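Long-range contact in anastral spindle 2, SAS 4 (Drosophila melanogaster, PDB 4BY2), which joins a proline-rich piece of Ana2 to the TCP domain of Sas-4, a centriole assembly protein that probably binds tubulin and acts as an adaptor: residues 102-107 and 115-120. Sequence-based numbering, arbitrary orientation.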
loop_
_atom_site.group_PDB
_atom_site.type_symbol
_atom_site.label_atom_id
_atom_site.label_comp_id
_atom_site.label_asym_id
_atom_site.label_seq_id
_atom_site.Cartn_x
_atom_site.Cartn_y
_atom_site.Cartn_z
ATOM N N LYS A 102 -4.530 4.387 18.687
ATOM C CA LYS A 102 -5.400 3.329 18.140
ATOM C C LYS A 102 -4.829 2.661 16.855
ATOM O O LYS A 102 -5.499 1.815 16.253
ATOM C CB LYS A 102 -6.853 3.823 17.942
ATOM C CG LYS A 102 -7.926 2.765 18.186
ATOM C CD LYS A 102 -9.208 3.074 17.409
ATOM C CE LYS A 102 -10.259 1.992 17.537
ATOM N NZ LYS A 102 -11.026 2.099 18.808
ATOM N N ASP A 103 -3.578 3.002 16.469
ATOM C CA ASP A 103 -2.888 2.421 15.308
ATOM C C ASP A 103 -2.459 0.990 15.612
ATOM O O ASP A 103 -2.083 0.692 16.747
ATOM C CB ASP A 103 -1.647 3.250 14.920
ATOM C CG ASP A 103 -1.887 4.464 14.038
ATOM O OD1 ASP A 103 -3.069 4.826 13.823
ATOM O OD2 ASP A 103 -0.894 5.060 13.575
ATOM N N ILE A 104 -2.512 0.108 14.598
ATOM C CA ILE A 104 -2.142 -1.308 14.735
ATOM C C ILE A 104 -1.018 -1.670 13.755
ATOM O O ILE A 104 -1.101 -1.326 12.580
ATOM C CB ILE A 104 -3.373 -2.260 14.568
ATOM C CG1 ILE A 104 -4.601 -1.796 15.391
ATOM C CG2 ILE A 104 -3.003 -3.717 14.900
ATOM C CD1 ILE A 104 -5.980 -2.353 14.920
ATOM N N LYS A 105 0.011 -2.388 14.238
ATOM C CA LYS A 105 1.123 -2.873 13.420
ATOM C C LYS A 105 1.242 -4.403 13.557
ATOM O O LYS A 105 1.737 -4.894 14.575
ATOM C CB LYS A 105 2.437 -2.158 13.781
ATOM C CG LYS A 105 3.587 -2.463 12.826
ATOM C CD LYS A 105 4.815 -1.629 13.146
ATOM C CE LYS A 105 6.062 -2.159 12.484
ATOM N NZ LYS A 105 6.584 -3.370 13.174
ATOM N N GLU A 106 0.763 -5.147 12.538
ATOM C CA GLU A 106 0.790 -6.616 12.491
ATOM C C GLU A 106 2.025 -7.133 11.752
ATOM O O GLU A 106 2.258 -6.747 10.611
ATOM C CB GLU A 106 -0.489 -7.169 11.837
ATOM C CG GLU A 106 -1.706 -7.177 12.750
ATOM C CD GLU A 106 -3.029 -7.568 12.114
ATOM O OE1 GLU A 106 -3.020 -8.176 11.017
ATOM O OE2 GLU A 106 -4.083 -7.281 12.727
ATOM N N THR A 107 2.816 -8.000 12.408
ATOM C CA THR A 107 4.025 -8.604 11.834
ATOM C C THR A 107 3.846 -10.120 11.756
ATOM O O THR A 107 3.865 -10.799 12.783
ATOM C CB THR A 107 5.293 -8.169 12.599
ATOM O OG1 THR A 107 5.311 -6.747 12.725
ATOM C CG2 THR A 107 6.580 -8.639 11.925
ATOM N N LYS A 115 1.688 -5.383 8.231
ATOM C CA LYS A 115 0.438 -4.655 8.000
ATOM C C LYS A 115 0.335 -3.503 8.995
ATOM O O LYS A 115 0.650 -3.687 10.168
ATOM C CB LYS A 115 -0.783 -5.583 8.127
ATOM C CG LYS A 115 -0.949 -6.551 6.967
ATOM C CD LYS A 115 -2.285 -7.277 7.028
ATOM C CE LYS A 115 -2.513 -8.155 5.822
ATOM N NZ LYS A 115 -3.771 -8.938 5.940
ATOM N N TYR A 116 -0.085 -2.317 8.531
ATOM C CA TYR A 116 -0.228 -1.144 9.392
ATOM C C TYR A 116 -1.575 -0.474 9.191
ATOM O O TYR A 116 -1.930 -0.147 8.062
ATOM C CB TYR A 116 0.923 -0.140 9.184
ATOM C CG TYR A 116 1.062 0.864 10.312
ATOM C CD1 TYR A 116 0.250 1.994 10.373
ATOM C CD2 TYR A 116 1.999 0.680 11.324
ATOM C CE1 TYR A 116 0.358 2.907 11.417
ATOM C CE2 TYR A 116 2.131 1.600 12.364
ATOM C CZ TYR A 116 1.309 2.713 12.405
ATOM O OH TYR A 116 1.422 3.627 13.427
ATOM N N TYR A 117 -2.312 -0.245 10.288
ATOM C CA TYR A 117 -3.606 0.421 10.240
ATOM C C TYR A 117 -3.513 1.832 10.815
ATOM O O TYR A 117 -3.232 1.996 11.998
ATOM C CB TYR A 117 -4.693 -0.410 10.953
ATOM C CG TYR A 117 -6.072 0.222 10.929
ATOM C CD1 TYR A 117 -6.799 0.310 9.745
ATOM C CD2 TYR A 117 -6.654 0.718 12.090
ATOM C CE1 TYR A 117 -8.069 0.883 9.716
ATOM C CE2 TYR A 117 -7.929 1.283 12.076
ATOM C CZ TYR A 117 -8.629 1.373 10.883
ATOM O OH TYR A 117 -9.885 1.928 10.857
ATOM N N TYR A 118 -3.721 2.851 9.961
ATOM C CA TYR A 118 -3.728 4.262 10.354
ATOM C C TYR A 118 -5.168 4.526 10.785
ATOM O O TYR A 118 -6.057 4.675 9.941
ATOM C CB TYR A 118 -3.300 5.177 9.189
ATOM C CG TYR A 118 -1.958 4.828 8.581
ATOM C CD1 TYR A 118 -1.863 3.932 7.519
ATOM C CD2 TYR A 118 -0.783 5.405 9.055
ATOM C CE1 TYR A 118 -0.631 3.604 6.957
ATOM C CE2 TYR A 118 0.454 5.095 8.491
ATOM C CZ TYR A 118 0.526 4.186 7.446
ATOM O OH TYR A 118 1.736 3.865 6.881
ATOM N N ALA A 119 -5.402 4.466 12.107
ATOM C CA ALA A 119 -6.712 4.591 12.741
ATOM C C ALA A 119 -7.464 5.872 12.429
ATOM O O ALA A 119 -8.666 5.806 12.161
ATOM C CB ALA A 119 -6.585 4.411 14.240
ATOM N N GLU A 120 -6.769 7.028 12.469
ATOM C CA GLU A 120 -7.345 8.352 12.225
ATOM C C GLU A 120 -7.897 8.503 10.805
ATOM O O GLU A 120 -8.980 9.070 10.626
ATOM C CB GLU A 120 -6.302 9.442 12.526
ATOM C CG GLU A 120 -6.899 10.784 12.921
ATOM C CD GLU A 120 -5.921 11.763 13.545
ATOM O OE1 GLU A 120 -4.914 12.109 12.885
ATOM O OE2 GLU A 120 -6.176 12.205 14.689
HETATM O O HOH W 1 -3.457 7.612 12.576
#
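Antiparallel pairing of Ile104, Lys105 and Glu106 with Tyr117, Tyr116 and Lys115 forms a beta hairpin in the Sas-4 TCP domain, an extended run of antiparallel strands. Ile104–Tyr117 and Glu106–Lys115 are the hydrogen-bonded pairs; in the former, Tyr117 N reaches Ile104 O at 2.8 Å. Lys105 and Tyr116 form the non-hydrogen-bonded pair between them, where Lys105 CB lies 3.8 Å from Tyr116 CD2. On the other face, Ile104 CD1 packs at 4.2 Å from CD2 of Tyr117, whose hydroxyl bonds to Asn122.

At the open end Asp103 uses both carboxylate oxygens. Asp103 OD1 accepts Ala119 N at 2.9 Å, the donor lying 35° out of the carboxylate plane, and a water adds a second bond to OD1. Asp103 OD2 accepts Tyr116 OH on its anti side at 2.7 Å. With CG anti to the backbone N (chi1 -163°), the Tyr116 ring slants across the Ile104 carbonyl, whose O lies over one ring face, and its hydroxyl comes to Asp103; the carboxylate and ring planes stand 84° apart.

The same hydroxyl accepts Arg15 N from the Ana2 part of this engineered fusion, whose Pro14 touches the Asp103 and Tyr116 side chains. Accepting that N-H while donating to the buried carboxylate, the phenol is fixed in direction, and its donated proton probably helps stabilise Asp103 as an anion.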